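Local coordinates for protein COG0546: Predicted phosphatases (Streptococcus pneumoniae, PDB 2AH5) that is a predicted phosphatase of the haloacid dehalogenase-like family, probably hydrolysing a phosphate ester whose identity is not known, at residues I90-L93 with E94-S98; M47-L51 with E52-A56; P36-D39 with A40-R44. All blocks are in the same frame, centred on the assembly; numbering follows the deposited sequence.

Contact 1: residues I90-L93 with E94-S98; sequences IDLL and EELSS
The carbonyl oxygen of L93 is approached twice by S97: its backbone N donates at 2.8 Å to L93 O, and its hydroxyl OG lies at the same 2.8 Å. Near the C-terminal end of helix 89-97, which packs against the parallel sheet of the Rossmann-like HAD core, S97 holds OG between its own N and its carbonyl carbon (chi1 70°), a rotation that turns the hydroxyl back toward the preceding turn. There OG lies within hydrogen-bonding distance of two carbonyl oxygens, L93 O and, at 3.1 Å, E94 O. On the inner side, L92 and L96 run side by side in the same direction, L92 CD1 meeting L96 CD1 at 3.7 Å; both leucines also touch L206, while L93 and L96 reach F9. The outer side is acidic. E94 lays its CG against I90 O and its carboxyl carbon near I90 CG2, and its OE1 comes 4.0 Å from D91 OD1, the two carboxylate planes standing 73° apart. These like charges probably repel each other mildly. S98 OG donates to E95 O over 2.8 Å, tilted 30° from the carbonyl plane.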
ATOM      1  N   ILE A  90      -1.036  -5.281  14.713  1.00 13.08           N
ATOM      2  CA  ILE A  90      -2.232  -5.260  15.577  1.00 13.80           C
ATOM      3  C   ILE A  90      -2.022  -4.301  16.757  1.00 13.38           C
ATOM      4  O   ILE A  90      -2.897  -3.476  17.044  1.00 12.88           O
ATOM      5  CB  ILE A  90      -2.665  -6.673  16.079  1.00 14.46           C
ATOM      6  CG1 ILE A  90      -3.116  -7.575  14.915  1.00 15.30           C
ATOM      7  CG2 ILE A  90      -3.815  -6.566  17.087  1.00 15.03           C
ATOM      8  CD1 ILE A  90      -4.481  -7.210  14.338  1.00 17.80           C
ATOM      9  N   ASP A  91      -0.866  -4.412  17.426  1.00 12.83           N
ATOM     10  CA  ASP A  91      -0.516  -3.483  18.530  1.00 13.33           C
ATOM     11  C   ASP A  91      -0.602  -2.015  18.091  1.00 13.02           C
ATOM     12  O   ASP A  91      -1.213  -1.186  18.782  1.00 13.37           O
ATOM     13  CB  ASP A  91       0.862  -3.788  19.108  1.00 13.05           C
ATOM     14  CG  ASP A  91       1.048  -3.227  20.528  1.00 14.59           C
ATOM     15  OD1 ASP A  91       0.015  -2.964  21.231  1.00 13.51           O
ATOM     16  OD2 ASP A  91       2.228  -3.071  20.918  1.00 12.59           O
ATOM     17  N   LEU A  92       0.001  -1.703  16.953  1.00 12.44           N
ATOM     18  CA  LEU A  92       0.026  -0.325  16.441  1.00 12.48           C
ATOM     19  C   LEU A  92      -1.384   0.168  16.181  1.00 12.85           C
ATOM     20  O   LEU A  92      -1.753   1.293  16.558  1.00 11.64           O
ATOM     21  CB  LEU A  92       0.820  -0.273  15.125  1.00 13.16           C
ATOM     22  CG  LEU A  92       0.788   1.078  14.419  1.00 13.73           C
ATOM     23  CD1 LEU A  92       1.433   2.167  15.288  1.00 15.51           C
ATOM     24  CD2 LEU A  92       1.506   0.920  13.082  1.00 14.41           C
ATOM     25  N   LEU A  93      -2.175  -0.660  15.500  1.00 12.72           N
ATOM     26  CA  LEU A  93      -3.564  -0.272  15.218  1.00 13.27           C
ATOM     27  C   LEU A  93      -4.441  -0.081  16.469  1.00 14.33           C
ATOM     28  O   LEU A  93      -5.166   0.906  16.559  1.00 14.61           O
ATOM     29  CB  LEU A  93      -4.214  -1.281  14.282  1.00 13.62           C
ATOM     30  CG  LEU A  93      -3.581  -1.351  12.895  1.00 13.37           C
ATOM     31  CD1 LEU A  93      -4.246  -2.497  12.091  1.00 14.53           C
ATOM     32  CD2 LEU A  93      -3.704   0.020  12.188  1.00 14.68           C
ATOM     33  N   GLU A  94      -4.387  -1.024  17.403  1.00 14.74           N
ATOM     34  CA  GLU A  94      -5.142  -0.908  18.668  1.00 16.84           C
ATOM     35  C   GLU A  94      -4.792   0.412  19.345  1.00 16.56           C
ATOM     36  O   GLU A  94      -5.671   1.162  19.781  1.00 16.42           O
ATOM     37  CB  GLU A  94      -4.809  -2.075  19.625  1.00 16.46           C
ATOM     38  CG  GLU A  94      -5.260  -3.444  19.216  1.00 20.70           C
ATOM     39  CD  GLU A  94      -4.736  -4.536  20.166  1.00 21.00           C
ATOM     40  OE1 GLU A  94      -3.488  -4.626  20.391  1.00 26.19           O
ATOM     41  OE2 GLU A  94      -5.570  -5.339  20.662  1.00 27.18           O
ATOM     42  N   GLU A  95      -3.499   0.730  19.395  1.00 16.83           N
ATOM     43  CA  GLU A  95      -3.051   1.950  20.058  1.00 17.46           C
ATOM     44  C   GLU A  95      -3.500   3.220  19.340  1.00 16.82           C
ATOM     45  O   GLU A  95      -4.088   4.102  19.965  1.00 17.50           O
ATOM     46  CB  GLU A  95      -1.530   1.929  20.230  1.00 17.74           C
ATOM     47  CG  GLU A  95      -1.052   0.931  21.289  1.00 20.64           C
ATOM     48  CD  GLU A  95      -1.669   1.227  22.658  1.00 26.99           C
ATOM     49  OE1 GLU A  95      -1.463   2.351  23.159  1.00 27.27           O
ATOM     50  OE2 GLU A  95      -2.375   0.352  23.208  1.00 27.54           O
ATOM     51  N   LEU A  96      -3.267   3.304  18.031  1.00 15.51           N
ATOM     52  CA  LEU A  96      -3.652   4.517  17.280  1.00 14.86           C
ATOM     53  C   LEU A  96      -5.173   4.682  17.190  1.00 15.46           C
ATOM     54  O   LEU A  96      -5.669   5.787  17.393  1.00 14.51           O
ATOM     55  CB  LEU A  96      -3.029   4.544  15.878  1.00 15.08           C
ATOM     56  CG  LEU A  96      -1.544   4.874  15.773  1.00 16.06           C
ATOM     57  CD1 LEU A  96      -1.060   4.658  14.324  1.00 17.81           C
ATOM     58  CD2 LEU A  96      -1.230   6.303  16.203  1.00 16.65           C
ATOM     59  N   SER A  97      -5.889   3.581  16.945  1.00 16.97           N
ATOM     60  CA  SER A  97      -7.360   3.621  16.783  1.00 18.95           C
ATOM     61  C   SER A  97      -8.087   4.110  18.028  1.00 20.25           C
ATOM     62  O   SER A  97      -9.206   4.641  17.926  1.00 20.31           O
ATOM     63  CB  SER A  97      -7.896   2.253  16.375  1.00 19.41           C
ATOM     64  OG  SER A  97      -7.788   1.357  17.457  1.00 22.05           O
ATOM     65  N   SER A  98      -7.458   3.945  19.198  1.00 20.89           N
ATOM     66  CA  SER A  98      -8.026   4.464  20.433  1.00 22.62           C
ATOM     67  C   SER A  98      -7.920   5.993  20.570  1.00 22.14           C
ATOM     68  O   SER A  98      -8.565   6.565  21.441  1.00 23.56           O
ATOM     69  CB  SER A  98      -7.473   3.725  21.668  1.00 22.54           C
ATOM     70  OG  SER A  98      -6.114   4.033  21.903  1.00 27.44           O
TER

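Contact 2: residues M47-L51 with E52-A56; sequences MGPPL and ESSFA
The ring of F55 carries L51 against its CD1-CE1 side: the branch carbon L51 CG sits 3.8 Å from F55 CE1, and the methyl L51 CD1 follows at 4.1 Å from the same F55 CE1. The two side chains run alongside each other and point the same way, one helical turn apart. L51 gets there by swinging CG roughly anti to its backbone N (chi1 -152°), which carries the isobutyl group along the ring. F26, from helix 19-33, meets the F55 ring in an edge-to-face stack and also touches L51, while I64 and A67 of helix 64-79 press on F55. The pair packs among the helices of what is probably the cap domain that many HAD phosphatases carry over the core. Helix 51-56 starts directly after two consecutive prolines, with P50 at the N-cap position. F55 N binds L51 O at 3.0 Å, very nearly straight at 177°, and S54 N binds P50 O at 3.1 Å. The hydroxyl of S54, a buried residue, is joined to the preceding loop through a water 2.7 Å from S54 OG; the same water lies 2.9 Å from P49 O, bridging the helix's first turn to the proline pair. At the more exposed side, S53 CB rests 3.4 Å from P50 O.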
HETATM    1  N   MSE A  47       6.646  -4.544  -6.223  1.00 24.16           N
HETATM    2  CA  MSE A  47       5.660  -4.376  -5.147  1.00 26.39           C
HETATM    3  C   MSE A  47       5.467  -2.895  -4.813  1.00 26.04           C
HETATM    4  O   MSE A  47       6.213  -2.330  -4.004  1.00 27.20           O
HETATM    5  CB  MSE A  47       6.082  -5.185  -3.912  1.00 25.69           C
HETATM    6  CG  MSE A  47       6.332  -6.649  -4.254  1.00 25.97           C
HETATM    7 SE   MSE A  47       6.878  -7.760  -2.743  1.00 31.50          SE
HETATM    8  CE  MSE A  47       7.078  -9.577  -3.781  1.00 25.31           C
ATOM      9  N   GLY A  48       4.460  -2.273  -5.420  1.00 25.63           N
ATOM     10  CA  GLY A  48       4.308  -0.809  -5.341  1.00 25.09           C
ATOM     11  C   GLY A  48       3.962  -0.130  -6.655  1.00 24.52           C
ATOM     12  O   GLY A  48       2.942   0.553  -6.739  1.00 25.66           O
ATOM     13  N   PRO A  49       4.808  -0.291  -7.697  1.00 23.66           N
ATOM     14  CA  PRO A  49       4.486   0.297  -8.996  1.00 23.29           C
ATOM     15  C   PRO A  49       3.229  -0.320  -9.618  1.00 23.07           C
ATOM     16  O   PRO A  49       2.841  -1.436  -9.219  1.00 22.76           O
ATOM     17  CB  PRO A  49       5.732  -0.018  -9.848  1.00 23.36           C
ATOM     18  CG  PRO A  49       6.785  -0.355  -8.889  1.00 22.12           C
ATOM     19  CD  PRO A  49       6.103  -0.990  -7.731  1.00 23.66           C
ATOM     20  N   PRO A  50       2.590   0.390 -10.582  1.00 22.90           N
ATOM     21  CA  PRO A  50       1.473  -0.230 -11.292  1.00 22.78           C
ATOM     22  C   PRO A  50       1.909  -1.543 -11.972  1.00 22.24           C
ATOM     23  O   PRO A  50       3.042  -1.666 -12.452  1.00 20.76           O
ATOM     24  CB  PRO A  50       1.090   0.815 -12.351  1.00 23.05           C
ATOM     25  CG  PRO A  50       1.599   2.110 -11.823  1.00 24.03           C
ATOM     26  CD  PRO A  50       2.848   1.761 -11.064  1.00 23.14           C
ATOM     27  N   LEU A  51       1.003  -2.510 -11.982  1.00 22.81           N
ATOM     28  CA  LEU A  51       1.238  -3.814 -12.595  1.00 23.69           C
ATOM     29  C   LEU A  51       1.725  -3.718 -14.055  1.00 24.34           C
ATOM     30  O   LEU A  51       2.715  -4.371 -14.451  1.00 23.56           O
ATOM     31  CB  LEU A  51      -0.057  -4.630 -12.508  1.00 23.88           C
ATOM     32  CG  LEU A  51       0.032  -6.144 -12.460  1.00 24.58           C
ATOM     33  CD1 LEU A  51       0.962  -6.656 -11.332  1.00 23.11           C
ATOM     34  CD2 LEU A  51      -1.381  -6.722 -12.315  1.00 23.47           C
ATOM     35  N   GLU A  52       1.028  -2.892 -14.840  1.00 24.48           N
ATOM     36  CA  GLU A  52       1.359  -2.700 -16.252  1.00 25.72           C
ATOM     37  C   GLU A  52       2.788  -2.186 -16.417  1.00 25.32           C
ATOM     38  O   GLU A  52       3.515  -2.651 -17.299  1.00 25.09           O
ATOM     39  CB  GLU A  52       0.347  -1.780 -16.942  1.00 26.83           C
ATOM     40  CG  GLU A  52      -1.066  -2.386 -17.026  1.00 30.01           C
ATOM     41  CD  GLU A  52      -2.004  -1.982 -15.881  1.00 33.47           C
ATOM     42  OE1 GLU A  52      -1.542  -1.661 -14.744  1.00 34.15           O
ATOM     43  OE2 GLU A  52      -3.236  -1.984 -16.140  1.00 35.17           O
ATOM     44  N   SER A  53       3.202  -1.284 -15.530  1.00 24.78           N
ATOM     45  CA  SER A  53       4.561  -0.750 -15.561  1.00 24.62           C
ATOM     46  C   SER A  53       5.630  -1.811 -15.290  1.00 23.58           C
ATOM     47  O   SER A  53       6.654  -1.868 -15.983  1.00 23.21           O
ATOM     48  CB  SER A  53       4.702   0.401 -14.571  1.00 24.87           C
ATOM     49  OG  SER A  53       5.929   1.078 -14.803  1.00 28.56           O
ATOM     50  N   SER A  54       5.395  -2.646 -14.278  1.00 22.13           N
ATOM     51  CA  SER A  54       6.291  -3.757 -13.980  1.00 21.69           C
ATOM     52  C   SER A  54       6.426  -4.732 -15.131  1.00 21.04           C
ATOM     53  O   SER A  54       7.545  -5.060 -15.520  1.00 20.99           O
ATOM     54  CB  SER A  54       5.855  -4.486 -12.711  1.00 21.12           C
ATOM     55  OG  SER A  54       6.024  -3.626 -11.592  1.00 21.80           O
ATOM     56  N   PHE A  55       5.300  -5.208 -15.663  1.00 21.09           N
ATOM     57  CA  PHE A  55       5.335  -6.137 -16.797  1.00 21.70           C
ATOM     58  C   PHE A  55       6.001  -5.520 -18.031  1.00 22.24           C
ATOM     59  O   PHE A  55       6.645  -6.220 -18.810  1.00 22.41           O
ATOM     60  CB  PHE A  55       3.934  -6.636 -17.156  1.00 20.90           C
ATOM     61  CG  PHE A  55       3.422  -7.747 -16.254  1.00 19.03           C
ATOM     62  CD1 PHE A  55       2.177  -7.636 -15.646  1.00 17.81           C
ATOM     63  CD2 PHE A  55       4.167  -8.913 -16.050  1.00 17.74           C
ATOM     64  CE1 PHE A  55       1.676  -8.655 -14.839  1.00 17.34           C
ATOM     65  CE2 PHE A  55       3.678  -9.939 -15.232  1.00 18.20           C
ATOM     66  CZ  PHE A  55       2.430  -9.807 -14.618  1.00 18.78           C
ATOM     67  N   ALA A  56       5.844  -4.215 -18.212  1.00 23.47           N
ATOM     68  CA  ALA A  56       6.551  -3.533 -19.309  1.00 24.49           C
ATOM     69  C   ALA A  56       8.080  -3.688 -19.204  1.00 25.54           C
ATOM     70  O   ALA A  56       8.770  -3.746 -20.220  1.00 25.94           O
ATOM     71  CB  ALA A  56       6.142  -2.064 -19.399  1.00 24.60           C
TER
HETATM   72  O   HOH W   1       3.797  -4.025 -10.085  1.00 21.00           O

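Contact 3: residues P36-D39 with A40-R44; sequences PSPD and AKTIR
A chi1 of 63° places the carboxylate of D39 between its own backbone N and carbonyl carbon, and T42 answers with OG1 beside its backbone N (chi1 -60°); together these turns bring D39 OD1 within reach of both the amide and the hydroxyl of T42. This is an N-cap, with D39 ahead of helix 40-45. T42 N donates to D39 OD1 at 2.9 Å, nearly along the C-O axis, while T42 OG1 donates to D39 OD1 at 2.9 Å from above the carboxylate plane, 46° out of it. A water links the two residues a second time, accepting from D39 N at 3.1 Å and donating to T42 OG1. Beneath the cap lies an apolar patch: P38 CB touches T42 CG2 at 3.6 Å and stands 4.2 Å from I43 CG1. S37 OG folds over to donate to P38 O at 3.0 Å, in the carbonyl plane on a lone pair. I43 reaches on to H23 and F26 and P38 to F30, tying this loop and helix to helix 19-33. With two hydrogen bonds donated to one oxygen, beside the positive end of the helix dipole, the D39 carboxylate is probably stabilised in its charged form.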
ATOM      1  N   PRO A  36      11.360 -16.953 -18.550  1.00 21.04           N
ATOM      2  CA  PRO A  36      12.000 -17.083 -17.242  1.00 21.11           C
ATOM      3  C   PRO A  36      11.501 -16.021 -16.267  1.00 21.32           C
ATOM      4  O   PRO A  36      11.239 -14.857 -16.664  1.00 21.87           O
ATOM      5  CB  PRO A  36      13.496 -16.913 -17.558  1.00 21.21           C
ATOM      6  CG  PRO A  36      13.605 -17.344 -19.030  1.00 21.05           C
ATOM      7  CD  PRO A  36      12.346 -16.754 -19.628  1.00 21.40           C
ATOM      8  N   SER A  37      11.325 -16.428 -15.015  1.00 20.85           N
ATOM      9  CA  SER A  37      11.008 -15.484 -13.963  1.00 21.56           C
ATOM     10  C   SER A  37      12.244 -14.650 -13.611  1.00 21.55           C
ATOM     11  O   SER A  37      13.348 -15.193 -13.501  1.00 20.71           O
ATOM     12  CB  SER A  37      10.532 -16.229 -12.719  1.00 21.59           C
ATOM     13  OG  SER A  37      10.268 -15.311 -11.670  1.00 26.67           O
ATOM     14  N   PRO A  38      12.063 -13.326 -13.416  1.00 21.24           N
ATOM     15  CA  PRO A  38      13.092 -12.500 -12.772  1.00 21.16           C
ATOM     16  C   PRO A  38      13.415 -12.981 -11.350  1.00 21.10           C
ATOM     17  O   PRO A  38      12.633 -13.730 -10.741  1.00 20.50           O
ATOM     18  CB  PRO A  38      12.401 -11.127 -12.662  1.00 21.11           C
ATOM     19  CG  PRO A  38      11.411 -11.102 -13.703  1.00 22.33           C
ATOM     20  CD  PRO A  38      10.897 -12.521 -13.805  1.00 21.72           C
ATOM     21  N   ASP A  39      14.544 -12.538 -10.807  1.00 21.58           N
ATOM     22  CA  ASP A  39      14.922 -12.944  -9.452  1.00 22.88           C
ATOM     23  C   ASP A  39      14.073 -12.257  -8.364  1.00 22.78           C
ATOM     24  O   ASP A  39      13.298 -11.331  -8.651  1.00 22.95           O
ATOM     25  CB  ASP A  39      16.445 -12.784  -9.221  1.00 23.49           C
ATOM     26  CG  ASP A  39      16.931 -11.332  -9.328  1.00 26.03           C
ATOM     27  OD1 ASP A  39      16.167 -10.397  -8.999  1.00 26.06           O
ATOM     28  OD2 ASP A  39      18.107 -11.120  -9.721  1.00 30.47           O
ATOM     29  N   ALA A  40      14.207 -12.726  -7.129  1.00 23.40           N
ATOM     30  CA  ALA A  40      13.412 -12.232  -6.004  1.00 23.43           C
ATOM     31  C   ALA A  40      13.585 -10.733  -5.761  1.00 24.15           C
ATOM     32  O   ALA A  40      12.612 -10.037  -5.457  1.00 23.26           O
ATOM     33  CB  ALA A  40      13.735 -13.030  -4.743  1.00 23.89           C
ATOM     34  N   LYS A  41      14.816 -10.229  -5.909  1.00 24.82           N
ATOM     35  CA  LYS A  41      15.040  -8.788  -5.736  1.00 25.58           C
ATOM     36  C   LYS A  41      14.250  -7.996  -6.768  1.00 24.17           C
ATOM     37  O   LYS A  41      13.532  -7.074  -6.399  1.00 24.77           O
ATOM     38  CB  LYS A  41      16.524  -8.411  -5.771  1.00 25.64           C
ATOM     39  CG  LYS A  41      16.790  -7.076  -5.056  1.00 27.84           C
ATOM     40  CD  LYS A  41      18.288  -6.711  -5.007  1.00 28.80           C
ATOM     41  CE  LYS A  41      19.202  -7.930  -4.677  1.00 34.18           C
ATOM     42  NZ  LYS A  41      18.999  -8.528  -3.313  1.00 36.23           N
ATOM     43  N   THR A  42      14.361  -8.381  -8.037  1.00 23.08           N
ATOM     44  CA  THR A  42      13.593  -7.755  -9.126  1.00 22.01           C
ATOM     45  C   THR A  42      12.098  -7.764  -8.822  1.00 20.74           C
ATOM     46  O   THR A  42      11.444  -6.723  -8.916  1.00 20.54           O
ATOM     47  CB  THR A  42      13.910  -8.414 -10.490  1.00 21.66           C
ATOM     48  OG1 THR A  42      15.311  -8.265 -10.754  1.00 24.63           O
ATOM     49  CG2 THR A  42      13.108  -7.783 -11.626  1.00 22.46           C
ATOM     50  N   ILE A  43      11.558  -8.918  -8.419  1.00 19.73           N
ATOM     51  CA  ILE A  43      10.114  -9.012  -8.108  1.00 18.95           C
ATOM     52  C   ILE A  43       9.714  -8.169  -6.888  1.00 20.03           C
ATOM     53  O   ILE A  43       8.619  -7.582  -6.861  1.00 19.78           O
ATOM     54  CB  ILE A  43       9.597 -10.491  -8.041  1.00 18.67           C
ATOM     55  CG1 ILE A  43       9.748 -11.152  -9.417  1.00 17.26           C
ATOM     56  CG2 ILE A  43       8.119 -10.555  -7.567  1.00 18.57           C
ATOM     57  CD1 ILE A  43       9.542 -12.678  -9.432  1.00 19.00           C
ATOM     58  N   ARG A  44      10.617  -8.055  -5.905  1.00 20.57           N
ATOM     59  CA  ARG A  44      10.415  -7.121  -4.787  1.00 22.36           C
ATOM     60  C   ARG A  44      10.175  -5.690  -5.289  1.00 21.90           C
ATOM     61  O   ARG A  44       9.343  -4.941  -4.736  1.00 21.81           O
ATOM     62  CB  ARG A  44      11.620  -7.157  -3.823  1.00 21.57           C
ATOM     63  CG  ARG A  44      11.554  -8.311  -2.831  1.00 25.79           C
ATOM     64  CD  ARG A  44      12.476  -8.122  -1.611  1.00 26.23           C
ATOM     65  NE  ARG A  44      13.885  -8.450  -1.866  1.00 30.90           N
ATOM     66  CZ  ARG A  44      14.364  -9.682  -2.028  1.00 34.18           C
ATOM     67  NH1 ARG A  44      13.553 -10.729  -1.992  1.00 36.62           N
ATOM     68  NH2 ARG A  44      15.658  -9.867  -2.252  1.00 35.16           N
TER
HETATM   69  O   HOH W   2      16.229 -10.552 -12.553  1.00 26.29           O

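In the fold
Contacts 2 and 3 are neighbours in the chain, each joining a loop to the start of a helix, 51-56 and 40-45, with centres about 13 Å apart. Both meet helix 19-33, F26 touching L51, F55 and I43, so one helix serves both in the probable cap region. Contact 1 stands at the other side of the chain's centre, about 31 Å centre to centre from contact 2 and about 34 Å from contact 3; nearest atoms are about 18 and 20 Å apart, respectively. There helix 89-97 lies against strands 6-9 and 102-106 of the core. Strand 6-9 leads into a D10-D12-T14 pattern consistent with a HAD active site; L92 of contact 1 comes near that pattern without touching it.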